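Long-range contacts in catalase-3 (PDB 3EJ6), which breaks hydrogen peroxide down to water and oxygen with the help of heme, probably protecting the fungal cell from peroxide damage: residues F455-P460 with N520-V525; V540-T545 with A593-E598. All blocks are in the same frame, centred on the assembly; numbering follows the deposited sequence.

Interaction 1 of 2, residues F455-P460 with N520-V525. With NAG (2-acetamido-2-deoxy-beta-D-glucopyranose), chain E.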
# COMPACT_ATOMS: atom_id res chain seq x y z
N PHE A 455 -43.05 -17.05 6.99
CA PHE A 455 -43.93 -16.50 8.03
C PHE A 455 -45.00 -17.50 8.48
O PHE A 455 -45.34 -17.56 9.66
CB PHE A 455 -44.59 -15.21 7.55
CG PHE A 455 -45.36 -14.49 8.62
CD1 PHE A 455 -44.71 -13.65 9.52
CD2 PHE A 455 -46.74 -14.65 8.74
CE1 PHE A 455 -45.42 -12.98 10.51
CE2 PHE A 455 -47.45 -13.98 9.73
CZ PHE A 455 -46.79 -13.15 10.61
N ASN A 456 -45.52 -18.28 7.53
CA ASN A 456 -46.50 -19.32 7.83
C ASN A 456 -45.93 -20.45 8.69
O ASN A 456 -46.64 -21.03 9.51
CB ASN A 456 -47.07 -19.92 6.54
CG ASN A 456 -48.06 -19.01 5.85
OD1 ASN A 456 -48.58 -18.07 6.45
ND2 ASN A 456 -48.35 -19.29 4.58
N SER A 457 -44.65 -20.74 8.50
CA SER A 457 -43.98 -21.86 9.16
C SER A 457 -43.43 -21.53 10.55
O SER A 457 -42.75 -22.36 11.16
CB SER A 457 -42.86 -22.38 8.26
OG SER A 457 -43.39 -22.84 7.02
N LEU A 458 -43.72 -20.33 11.06
CA LEU A 458 -43.34 -19.93 12.41
C LEU A 458 -44.51 -20.10 13.38
O LEU A 458 -45.66 -20.16 12.97
CB LEU A 458 -42.85 -18.48 12.43
CG LEU A 458 -41.53 -18.19 11.72
CD1 LEU A 458 -41.31 -16.70 11.59
CD2 LEU A 458 -40.36 -18.85 12.45
N THR A 459 -44.19 -20.15 14.67
CA THR A 459 -45.20 -20.27 15.72
C THR A 459 -45.86 -18.90 15.98
O THR A 459 -45.26 -17.87 15.67
CB THR A 459 -44.60 -20.80 17.04
OG1 THR A 459 -43.60 -19.89 17.52
CG2 THR A 459 -43.97 -22.17 16.82
N PRO A 460 -47.09 -18.89 16.52
CA PRO A 460 -47.81 -17.65 16.83
C PRO A 460 -46.97 -16.56 17.51
O PRO A 460 -47.07 -15.39 17.14
CB PRO A 460 -48.92 -18.12 17.77
CG PRO A 460 -49.20 -19.50 17.35
CD PRO A 460 -47.89 -20.08 16.87
N ASN A 520 -49.39 -22.59 2.69
CA ASN A 520 -48.38 -23.66 2.73
C ASN A 520 -47.37 -23.48 3.86
O ASN A 520 -47.06 -22.35 4.25
CB ASN A 520 -47.64 -23.77 1.39
CG ASN A 520 -48.40 -24.57 0.35
OD1 ASN A 520 -49.63 -24.70 0.41
ND2 ASN A 520 -47.67 -25.14 -0.61
N VAL A 521 -46.88 -24.60 4.39
CA VAL A 521 -45.95 -24.61 5.52
C VAL A 521 -44.80 -25.59 5.26
O VAL A 521 -44.99 -26.61 4.60
CB VAL A 521 -46.67 -25.01 6.83
CG1 VAL A 521 -45.73 -24.92 8.02
CG2 VAL A 521 -47.89 -24.13 7.06
N THR A 522 -43.62 -25.27 5.80
CA THR A 522 -42.43 -26.10 5.65
C THR A 522 -41.73 -26.34 6.99
O THR A 522 -41.92 -25.59 7.94
CB THR A 522 -41.43 -25.45 4.66
OG1 THR A 522 -40.28 -26.30 4.51
CG2 THR A 522 -40.98 -24.08 5.17
N ARG A 523 -40.92 -27.40 7.05
CA ARG A 523 -40.25 -27.81 8.28
C ARG A 523 -38.97 -27.01 8.56
O ARG A 523 -38.32 -26.52 7.64
CB ARG A 523 -39.87 -29.29 8.23
CG ARG A 523 -41.02 -30.26 7.95
CD ARG A 523 -40.64 -31.69 8.34
NE ARG A 523 -39.36 -32.11 7.77
CZ ARG A 523 -39.20 -32.90 6.71
NH1 ARG A 523 -40.25 -33.40 6.05
NH2 ARG A 523 -37.97 -33.20 6.29
N GLY A 524 -38.63 -26.90 9.84
CA GLY A 524 -37.28 -26.51 10.28
C GLY A 524 -36.88 -25.05 10.21
O GLY A 524 -35.72 -24.72 10.48
N VAL A 525 -37.81 -24.17 9.87
CA VAL A 525 -37.51 -22.73 9.78
C VAL A 525 -37.59 -22.04 11.15
O VAL A 525 -37.00 -20.97 11.35
CB VAL A 525 -38.45 -22.00 8.80
CG1 VAL A 525 -38.44 -22.68 7.44
CG2 VAL A 525 -39.86 -21.94 9.36
C1 NAG E . -48.19 -24.92 -1.94
C2 NAG E . -48.68 -25.97 -2.93
C3 NAG E . -48.69 -25.45 -4.36
C4 NAG E . -49.25 -24.03 -4.45
C5 NAG E . -48.62 -23.13 -3.39
C6 NAG E . -49.20 -21.71 -3.43
C7 NAG E . -48.09 -28.12 -1.94
C8 NAG E . -49.18 -29.10 -2.27
N2 NAG E . -47.86 -27.16 -2.84
O3 NAG E . -49.46 -26.30 -5.17
O4 NAG E . -49.00 -23.51 -5.74
O5 NAG E . -48.87 -23.69 -2.12
O6 NAG E . -48.19 -20.79 -3.78
O7 NAG E . -47.47 -28.21 -0.88

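Interaction 2 of 2, residues V540-T545 with A593-E598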
# COMPACT_ATOMS: atom_id res chain seq x y z
N VAL A 540 -25.99 -19.96 34.47
CA VAL A 540 -26.96 -19.82 35.56
C VAL A 540 -26.47 -18.80 36.58
O VAL A 540 -25.38 -18.94 37.14
CB VAL A 540 -27.20 -21.16 36.28
CG1 VAL A 540 -28.26 -21.01 37.37
CG2 VAL A 540 -27.61 -22.24 35.29
N GLY A 541 -27.28 -17.77 36.82
CA GLY A 541 -26.94 -16.71 37.77
C GLY A 541 -27.52 -16.97 39.15
O GLY A 541 -28.74 -16.92 39.33
N VAL A 542 -26.65 -17.26 40.11
CA VAL A 542 -27.06 -17.54 41.48
C VAL A 542 -27.01 -16.28 42.35
O VAL A 542 -25.94 -15.87 42.80
CB VAL A 542 -26.18 -18.64 42.12
CG1 VAL A 542 -26.62 -18.91 43.56
CG2 VAL A 542 -26.25 -19.92 41.30
N LEU A 543 -28.18 -15.67 42.57
CA LEU A 543 -28.28 -14.47 43.39
C LEU A 543 -28.20 -14.83 44.88
O LEU A 543 -29.11 -15.45 45.42
CB LEU A 543 -29.59 -13.72 43.10
CG LEU A 543 -29.60 -12.86 41.83
CD1 LEU A 543 -29.52 -13.73 40.58
CD2 LEU A 543 -30.85 -11.99 41.79
N SER A 544 -27.10 -14.43 45.52
CA SER A 544 -26.86 -14.72 46.93
C SER A 544 -26.47 -13.45 47.68
O SER A 544 -26.50 -12.35 47.13
CB SER A 544 -25.77 -15.78 47.07
OG SER A 544 -25.63 -16.20 48.41
N THR A 545 -26.10 -13.61 48.95
CA THR A 545 -25.65 -12.50 49.79
C THR A 545 -24.51 -12.95 50.71
O THR A 545 -24.36 -14.14 51.00
CB THR A 545 -26.80 -11.93 50.64
OG1 THR A 545 -26.33 -10.82 51.41
CG2 THR A 545 -27.37 -12.99 51.58
N ALA A 593 -30.50 -18.68 32.90
CA ALA A 593 -31.45 -18.86 34.00
C ALA A 593 -30.99 -18.09 35.23
O ALA A 593 -29.79 -17.89 35.43
CB ALA A 593 -31.60 -20.34 34.32
N VAL A 594 -31.95 -17.66 36.05
CA VAL A 594 -31.67 -16.92 37.28
C VAL A 594 -32.26 -17.65 38.48
O VAL A 594 -33.37 -18.17 38.40
CB VAL A 594 -32.24 -15.49 37.21
CG1 VAL A 594 -31.94 -14.72 38.49
CG2 VAL A 594 -31.69 -14.75 36.00
N VAL A 595 -31.51 -17.69 39.57
CA VAL A 595 -31.96 -18.38 40.79
C VAL A 595 -31.50 -17.64 42.05
O VAL A 595 -30.32 -17.35 42.21
CB VAL A 595 -31.46 -19.85 40.83
CG1 VAL A 595 -29.95 -19.91 40.65
CG2 VAL A 595 -31.88 -20.53 42.12
N VAL A 596 -32.45 -17.34 42.93
CA VAL A 596 -32.16 -16.69 44.20
C VAL A 596 -31.86 -17.74 45.27
O VAL A 596 -32.69 -18.59 45.56
CB VAL A 596 -33.33 -15.81 44.67
CG1 VAL A 596 -32.98 -15.09 45.97
CG2 VAL A 596 -33.71 -14.80 43.59
N ALA A 597 -30.66 -17.66 45.84
CA ALA A 597 -30.25 -18.57 46.92
C ALA A 597 -31.03 -18.25 48.20
O ALA A 597 -31.47 -17.11 48.40
CB ALA A 597 -28.76 -18.47 47.17
N GLU A 598 -31.18 -19.25 49.06
CA GLU A 598 -31.95 -19.10 50.30
C GLU A 598 -31.25 -18.14 51.25
O GLU A 598 -30.06 -18.28 51.52
CB GLU A 598 -32.16 -20.46 50.97
CG GLU A 598 -33.10 -20.41 52.18
CD GLU A 598 -33.48 -21.79 52.70
OE1 GLU A 598 -34.52 -21.89 53.38
OE2 GLU A 598 -32.75 -22.76 52.42

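Interaction 1 of 2, residues F455-P460 with N520-V525
Ser457 OG is gripped from both sides of the contact: it accepts a hydrogen bond from the backbone N of Thr522 at 2.7 Å, almost straight (171° at the hydrogen), and is hydrogen-bonded to the carbonyl of Leu453 one helical turn back. The first residue to leave helical geometry after helix 449-456, Ser457 carries its hydroxyl anti to its own carbonyl carbon (chi1 -61°), folded back toward that last turn. Serine suits the place because one small group both accepts and donates. With an alanine here, Thr522 N would probably lose its acceptor, leaving 520-525 less firmly fixed against the helix end. Two methyls lie against the hydroxyl: Val521 CG1 and Thr522 CG2, each 3.3 Å from Ser457 OG. Val525 CG2 is pressed against Ser457 CB at 3.2 Å, a tight fit, while Leu458 CD2 meets Val525 CG2 more loosely, at 4.4 Å. On the helix side, Asn456 ND2 gives Asn520 O a weak hydrogen bond of 3.3 Å. The carboxamide is also held outside the two segments, ND2 by His518 O and OD1 by Arg452 NE. The Asn520 side chain sets out away from 455-460 and lies against Leu453, and its ND2 is bonded covalently to C1 of the sugar at 1.4 Å. Asn520, Val521 and Thr522 spell the Asn-X-Thr signal of N-glycosylation; the Thr522 hydroxyl bonds to Glu306. The arrangement is thus an N-glycosylation sequon in extended conformation, laid across the C-terminal end of a helix.

Interaction 2 of 2, residues V540-T545 with A593-E598
Leu543 CD1 presses on Val594 CG1 at 3.3 Å, closer than usual for two methyls and the closest side-chain carbon contact between the parallel strands 540-543 and 593-596. The leucine bends back to reach it, its CG anti to its own carbonyl carbon (chi1 -79°), and the two side chains cross obliquely. Gly541 adds no side chain to this face. On the reverse face, Val595 CG1 touches both neighbours across the strands, 3.9 Å from Val540 CG1 and 3.8 Å from Val542 CG2; branched valines suit such a position, filling the layer without long flexible arms. Four backbone bonds join the strands: Gly541 N to Ala593 O, Val595 N to Gly541 O, Leu543 N to Val595 O and Ala597 N to Leu543 O, the last two 2.7 Å long. Past the Ala597 N to Leu543 O bond the fit loosens. Ala597 CB still approaches Ser544 CB at 4.0 Å, but Thr545 and Glu598 diverge, and Glu598 is partly exposed. The strands are central in the six-stranded parallel sheet of the C-terminal domain, consistent with its kinship to class I glutamine amidotransferases. Strand 567-572 flanks 539-543, and 633-636 flanks 593-596. Helix 618-628 covers the Leu543 and Val594 face through Ile622 and Leu623, whereas helices 550-563 and 660-673 pack on the face of Val540, Val542 and Val595, meeting Val542 and Val595 respectively.

How the interactions relate
The two contacts follow one another along the chain: interaction 1 closes at Val525, and a short linking run of chain leads into strand 539-543, which opens interaction 2. Their centres lie 36 Å apart and their nearest atoms about 20 Å, so neither touches the other. They differ in character. Interaction 1 is a partly buried loop-on-helix contact carrying a glycan and burying 289 Å² in all, both sides summed, while interaction 2 is fully buried in a sheet core and buries 419 Å². Both lie away from the heme pocket and the predicted catalytic residues His71 and Asn144: 455-460 lies in the catalase-related region, and interaction 2 in the C-terminal domain found in long catalases.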